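Local coordinates for p800 reaction center core protein (Heliobacterium modesticaldum, PDB 5V8K), which forms the membrane-spanning core of a homodimeric photosynthetic reaction center, holding bacteriochlorophyll g pigments and supplying ligands to a 4Fe-4S cluster, at residues Gly142-Gly145 against Lys146-Thr150; Pro159-Pro162 against Ala163-Ala166. All coordinates share one frame; numbering follows the deposited sequence.

Contact 1 of 2, residues Gly142-Gly145 against Lys146-Thr150; sequences GPSG and KLEPT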
loop_
_atom_site.group_PDB
_atom_site.type_symbol
_atom_site.label_atom_id
_atom_site.label_comp_id
_atom_site.label_asym_id
_atom_site.label_seq_id
_atom_site.Cartn_x
_atom_site.Cartn_y
_atom_site.Cartn_z
ATOM N N GLY A 142 -46.388 3.905 11.632
ATOM C CA GLY A 142 -47.210 2.798 11.208
ATOM C C GLY A 142 -47.229 2.645 9.693
ATOM O O GLY A 142 -46.636 3.437 8.946
ATOM N N PRO A 143 -47.923 1.613 9.207
ATOM C CA PRO A 143 -47.889 1.329 7.762
ATOM C C PRO A 143 -48.498 2.423 6.929
ATOM O O PRO A 143 -48.252 2.478 5.720
ATOM C CB PRO A 143 -48.695 0.034 7.628
ATOM C CG PRO A 143 -48.859 -0.486 9.004
ATOM C CD PRO A 143 -48.784 0.672 9.938
ATOM N N SER A 144 -49.294 3.289 7.537
ATOM C CA SER A 144 -49.981 4.361 6.842
ATOM C C SER A 144 -49.175 5.648 6.793
ATOM O O SER A 144 -49.709 6.682 6.396
ATOM C CB SER A 144 -51.309 4.630 7.531
ATOM O OG SER A 144 -51.066 5.046 8.865
ATOM N N GLY A 145 -47.911 5.616 7.199
ATOM C CA GLY A 145 -47.119 6.823 7.271
ATOM C C GLY A 145 -47.471 7.748 8.410
ATOM O O GLY A 145 -46.920 8.849 8.484
ATOM N N LYS A 146 -48.370 7.343 9.293
ATOM C CA LYS A 146 -48.670 8.096 10.494
ATOM C C LYS A 146 -48.142 7.345 11.712
ATOM O O LYS A 146 -47.988 6.121 11.697
ATOM C CB LYS A 146 -50.173 8.325 10.636
ATOM C CG LYS A 146 -50.818 8.981 9.418
ATOM C CD LYS A 146 -51.280 10.401 9.716
ATOM C CE LYS A 146 -50.094 11.358 9.835
ATOM N NZ LYS A 146 -50.505 12.647 10.475
ATOM N N LEU A 147 -47.812 8.109 12.748
ATOM C CA LEU A 147 -47.631 7.552 14.077
ATOM C C LEU A 147 -48.859 6.724 14.438
ATOM O O LEU A 147 -49.986 7.173 14.261
ATOM C CB LEU A 147 -47.414 8.692 15.077
ATOM C CG LEU A 147 -47.344 8.344 16.566
ATOM C CD1 LEU A 147 -46.082 7.643 16.844
ATOM C CD2 LEU A 147 -47.459 9.590 17.449
ATOM N N GLU A 148 -48.641 5.485 14.894
ATOM C CA GLU A 148 -49.765 4.624 15.258
ATOM C C GLU A 148 -49.434 3.792 16.497
ATOM O O GLU A 148 -48.509 2.964 16.453
ATOM C CB GLU A 148 -50.142 3.675 14.117
ATOM C CG GLU A 148 -50.577 4.340 12.817
ATOM C CD GLU A 148 -50.826 3.315 11.701
ATOM O OE1 GLU A 148 -51.324 2.208 12.009
ATOM O OE2 GLU A 148 -50.512 3.606 10.523
ATOM N N PRO A 149 -50.162 3.966 17.606
ATOM C CA PRO A 149 -50.001 3.048 18.742
ATOM C C PRO A 149 -50.107 1.604 18.274
ATOM O O PRO A 149 -50.948 1.263 17.443
ATOM C CB PRO A 149 -51.144 3.439 19.688
ATOM C CG PRO A 149 -51.451 4.875 19.315
ATOM C CD PRO A 149 -51.214 4.965 17.842
ATOM N N THR A 150 -49.222 0.754 18.785
ATOM C CA THR A 150 -49.142 -0.606 18.274
ATOM C C THR A 150 -50.173 -1.543 18.908
ATOM O O THR A 150 -50.532 -2.558 18.296
ATOM C CB THR A 150 -47.725 -1.161 18.471
ATOM O OG1 THR A 150 -47.437 -1.341 19.864
ATOM C CG2 THR A 150 -46.676 -0.208 17.863
#
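Glu148 lays its carboxylate across the bend of the chain at Gly142 and Pro143, its CD 3.7 Å from the CA of Gly142 and its OE1 3.6 Å from the CD of Pro143. With CG anti to the carbonyl carbon (chi1 -61°) and the chain straight beyond it, the acid reaches back over the turn. It can come this close because Gly142 has no side chain: a beta carbon built there would run into the carboxylate carbon. Glu148 OE2 accepts from Ser144 N at 3.2 Å, which joins the acid to the third residue of the turn, although OE2 sits too near the Ser144 hydroxyl in the model and its exact place is doubtful.

Gly142 to Gly145 is a type I turn, with Gly145 N bonded to Gly142 O at 3.1 Å. Gly142 N in turn donates to Lys146 O at 2.7 Å, a short bond with an angle of 153° at the hydrogen. Gly145, at positive phi (73°), and Lys146 form a G1 beta bulge opposite Gly142. Lys146 brings its CB to 3.8 Å from Ser144 OG, then carries its amine away from the turn.

This small exposed hairpin lies in the connection between helices 113-137 and 162-186, both predicted to span the membrane. Its strands, 140-141 and 147-148, run antiparallel, with Glu148 bonded through the backbone to Ile140. Leu147 points off the other way to touch a bacteriochlorophyll g. Beyond the second strand, Thr150 is tied by its backbone to Met135 of helix 113-137, and its side chain rests on Pro162 and Ala166 of helix 162-186.

Contact 2 of 2, residues Pro159-Pro162 against Ala163-Ala166; sequences PITP and ATMA. With GBF (Bacteriochlorophyll g), chain P.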
loop_
_atom_site.group_PDB
_atom_site.type_symbol
_atom_site.label_atom_id
_atom_site.label_comp_id
_atom_site.label_asym_id
_atom_site.label_seq_id
_atom_site.Cartn_x
_atom_site.Cartn_y
_atom_site.Cartn_z
ATOM N N PRO A 159 -48.489 -14.246 13.340
ATOM C CA PRO A 159 -47.737 -13.332 12.474
ATOM C C PRO A 159 -47.197 -12.158 13.276
ATOM O O PRO A 159 -47.780 -11.734 14.278
ATOM C CB PRO A 159 -48.772 -12.873 11.435
ATOM C CG PRO A 159 -49.912 -13.825 11.550
ATOM C CD PRO A 159 -49.912 -14.306 12.971
ATOM N N ILE A 160 -46.050 -11.644 12.840
ATOM C CA ILE A 160 -45.481 -10.471 13.483
ATOM C C ILE A 160 -46.337 -9.261 13.158
ATOM O O ILE A 160 -46.599 -8.956 11.986
ATOM C CB ILE A 160 -44.031 -10.263 13.041
ATOM C CG1 ILE A 160 -43.154 -11.398 13.575
ATOM C CG2 ILE A 160 -43.513 -8.923 13.522
ATOM C CD1 ILE A 160 -41.838 -11.546 12.819
ATOM N N THR A 161 -46.810 -8.568 14.195
ATOM C CA THR A 161 -47.552 -7.347 14.106
ATOM C C THR A 161 -46.866 -6.318 14.990
ATOM O O THR A 161 -45.972 -6.675 15.774
ATOM C CB THR A 161 -49.005 -7.541 14.574
ATOM O OG1 THR A 161 -48.999 -7.801 15.980
ATOM C CG2 THR A 161 -49.630 -8.722 13.876
ATOM N N PRO A 162 -47.225 -5.040 14.887
ATOM C CA PRO A 162 -46.718 -4.080 15.883
ATOM C C PRO A 162 -47.049 -4.485 17.306
ATOM O O PRO A 162 -46.212 -4.322 18.201
ATOM C CB PRO A 162 -47.391 -2.764 15.474
ATOM C CG PRO A 162 -47.601 -2.897 14.028
ATOM C CD PRO A 162 -47.958 -4.352 13.810
ATOM N N ALA A 163 -48.242 -5.041 17.533
ATOM C CA ALA A 163 -48.654 -5.416 18.881
ATOM C C ALA A 163 -47.810 -6.545 19.465
ATOM O O ALA A 163 -47.533 -6.539 20.668
ATOM C CB ALA A 163 -50.117 -5.820 18.878
ATOM N N THR A 164 -47.433 -7.551 18.657
ATOM C CA THR A 164 -46.614 -8.638 19.197
ATOM C C THR A 164 -45.177 -8.200 19.382
ATOM O O THR A 164 -44.476 -8.739 20.244
ATOM C CB THR A 164 -46.634 -9.890 18.303
ATOM O OG1 THR A 164 -46.103 -9.580 17.000
ATOM C CG2 THR A 164 -48.034 -10.426 18.174
ATOM N N MET A 165 -44.721 -7.241 18.582
ATOM C CA MET A 165 -43.379 -6.715 18.782
ATOM C C MET A 165 -43.313 -5.909 20.070
ATOM O O MET A 165 -42.295 -5.924 20.767
ATOM C CB MET A 165 -42.963 -5.866 17.585
ATOM C CG MET A 165 -41.592 -5.320 17.679
ATOM S SD MET A 165 -40.340 -6.618 17.772
ATOM C CE MET A 165 -40.286 -7.103 16.031
ATOM N N ALA A 166 -44.393 -5.190 20.394
ATOM C CA ALA A 166 -44.519 -4.606 21.720
ATOM C C ALA A 166 -44.535 -5.687 22.793
ATOM O O ALA A 166 -43.853 -5.563 23.814
ATOM C CB ALA A 166 -45.786 -3.748 21.802
HETATM MG MG GBF P . -39.689 -12.673 20.933
HETATM C CHA GBF P . -38.493 -12.569 17.649
HETATM C CHB GBF P . -42.693 -11.928 19.865
HETATM C CHC GBF P . -40.701 -13.599 24.127
HETATM C CHD GBF P . -36.376 -13.654 21.874
HETATM N NA GBF P . -40.433 -12.309 19.153
HETATM C C1A GBF P . -39.932 -12.217 17.913
HETATM C C2A GBF P . -40.956 -12.553 16.881
HETATM C C3A GBF P . -42.112 -11.780 17.523
HETATM C C4A GBF P . -41.719 -12.002 18.945
HETATM C CMA GBF P . -42.244 -10.276 17.259
HETATM C CAA GBF P . -41.211 -14.056 16.894
HETATM C CBA GBF P . -41.883 -14.584 15.642
HETATM C CGA GBF P . -41.970 -16.087 15.808
HETATM O O1A GBF P . -41.804 -16.585 16.912
HETATM O O2A GBF P . -42.425 -16.930 14.708
HETATM N NB GBF P . -41.493 -12.770 21.850
HETATM C C1B GBF P . -42.635 -12.360 21.295
HETATM C C2B GBF P . -43.647 -12.486 22.246
HETATM C C3B GBF P . -43.048 -12.963 23.419
HETATM C C4B GBF P . -41.695 -13.111 23.130
HETATM C CMB GBF P . -45.099 -12.128 22.006
HETATM C CAB GBF P . -43.672 -13.279 24.734
HETATM C CBB GBF P . -44.952 -13.333 25.018
HETATM N NC GBF P . -38.739 -13.441 22.583
HETATM C C1C GBF P . -39.277 -13.737 23.773
HETATM C C2C GBF P . -38.544 -14.221 24.967
HETATM C C3C GBF P . -37.322 -14.208 24.148
HETATM C C4C GBF P . -37.459 -13.750 22.844
HETATM C CMC GBF P . -38.566 -13.156 26.054
HETATM C CAC GBF P . -35.987 -14.618 24.670
HETATM C CBC GBF P . -35.777 -15.117 26.081
HETATM N ND GBF P . -37.891 -13.032 20.116
HETATM C C1D GBF P . -36.670 -13.363 20.465
HETATM C C2D GBF P . -35.487 -13.533 19.380
HETATM C C3D GBF P . -36.384 -13.180 18.375
HETATM C C4D GBF P . -37.726 -12.892 18.755
HETATM C CMD GBF P . -34.047 -13.890 19.450
HETATM C CAD GBF P . -36.358 -13.182 16.895
HETATM O OBD GBF P . -35.429 -13.104 16.032
HETATM C CBD GBF P . -37.715 -12.810 16.407
HETATM C CGD GBF P . -37.730 -11.550 15.589
HETATM O O1D GBF P . -37.635 -10.452 16.088
HETATM O O2D GBF P . -37.900 -11.560 14.166
HETATM C CED GBF P . -37.659 -10.335 13.474
#
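Thr161 and Thr164 face each other in a capping box at the start of helix 162-186, each side-chain oxygen taking the other residue's backbone N-H. Thr161, the N-cap, turns OG1 between its own N and carbonyl carbon (chi1 68°), where Thr161 OG1 accepts from Thr164 N at 3.1 Å. In return, Thr161 N donates to Thr164 OG1 at 3.1 Å in an almost straight bond, 175° at the hydrogen. The exchange satisfies an amide at the helix start that no preceding turn could serve, and it fixes how the incoming loop joins the helix. A valine in place of Thr164 would probably leave the Thr161 N-H without its acceptor and let the loop end shift against the first turn.

Between the two threonines, Pro162 takes the first helical position, where its lack of an N-H costs nothing. The ordinary helical ladder then takes over: Met165 N bonds to Thr161 O at 3.1 Å and Ala166 N to Pro162 O at 3.0 Å. The backbone of Ala163 is also hydrogen-bonded to that of Ser153 in the preceding loop.

Ile160, just before the box, and Met165, just after it, occupy the N' and N4 positions of a hydrophobic staple, though their closest approach, Ile160 CG2 to Met165 CE, is a loose 4.5 Å. Met165 sends CG anti to its backbone N (chi1 -178°), then bends at the next two torsions, which curls the methyl back toward Ile160. Both residues converge on one methyl of a bacteriochlorophyll g, and Met165 also touches a second such pigment. Of that shared methyl, CMA, Met165 CE lies 3.9 Å away and Ile160 CG1 4.0 Å.

How the contacts relate
Contact 1 comes first along the chain and contact 2 follows after a short loop, their centres about 13 Å apart on the same side of the chain's centre. The hairpin of contact 1 leads from helix 113-137, and contact 2 opens helix 162-186, so the pair covers the connection between two helices predicted to span the membrane. They touch through Thr150: its O lies 3.3 Å from Ala163 CB, and its CB packs 3.4 Å from Pro162 CB. The end of the hairpin segment thus lies against the helix's first turn. Contact 1 brings Leu147 to a bacteriochlorophyll g, and contact 2 brings Ile160, Thr164 and Met165 to another, which places this peripheral connection beside the pigments.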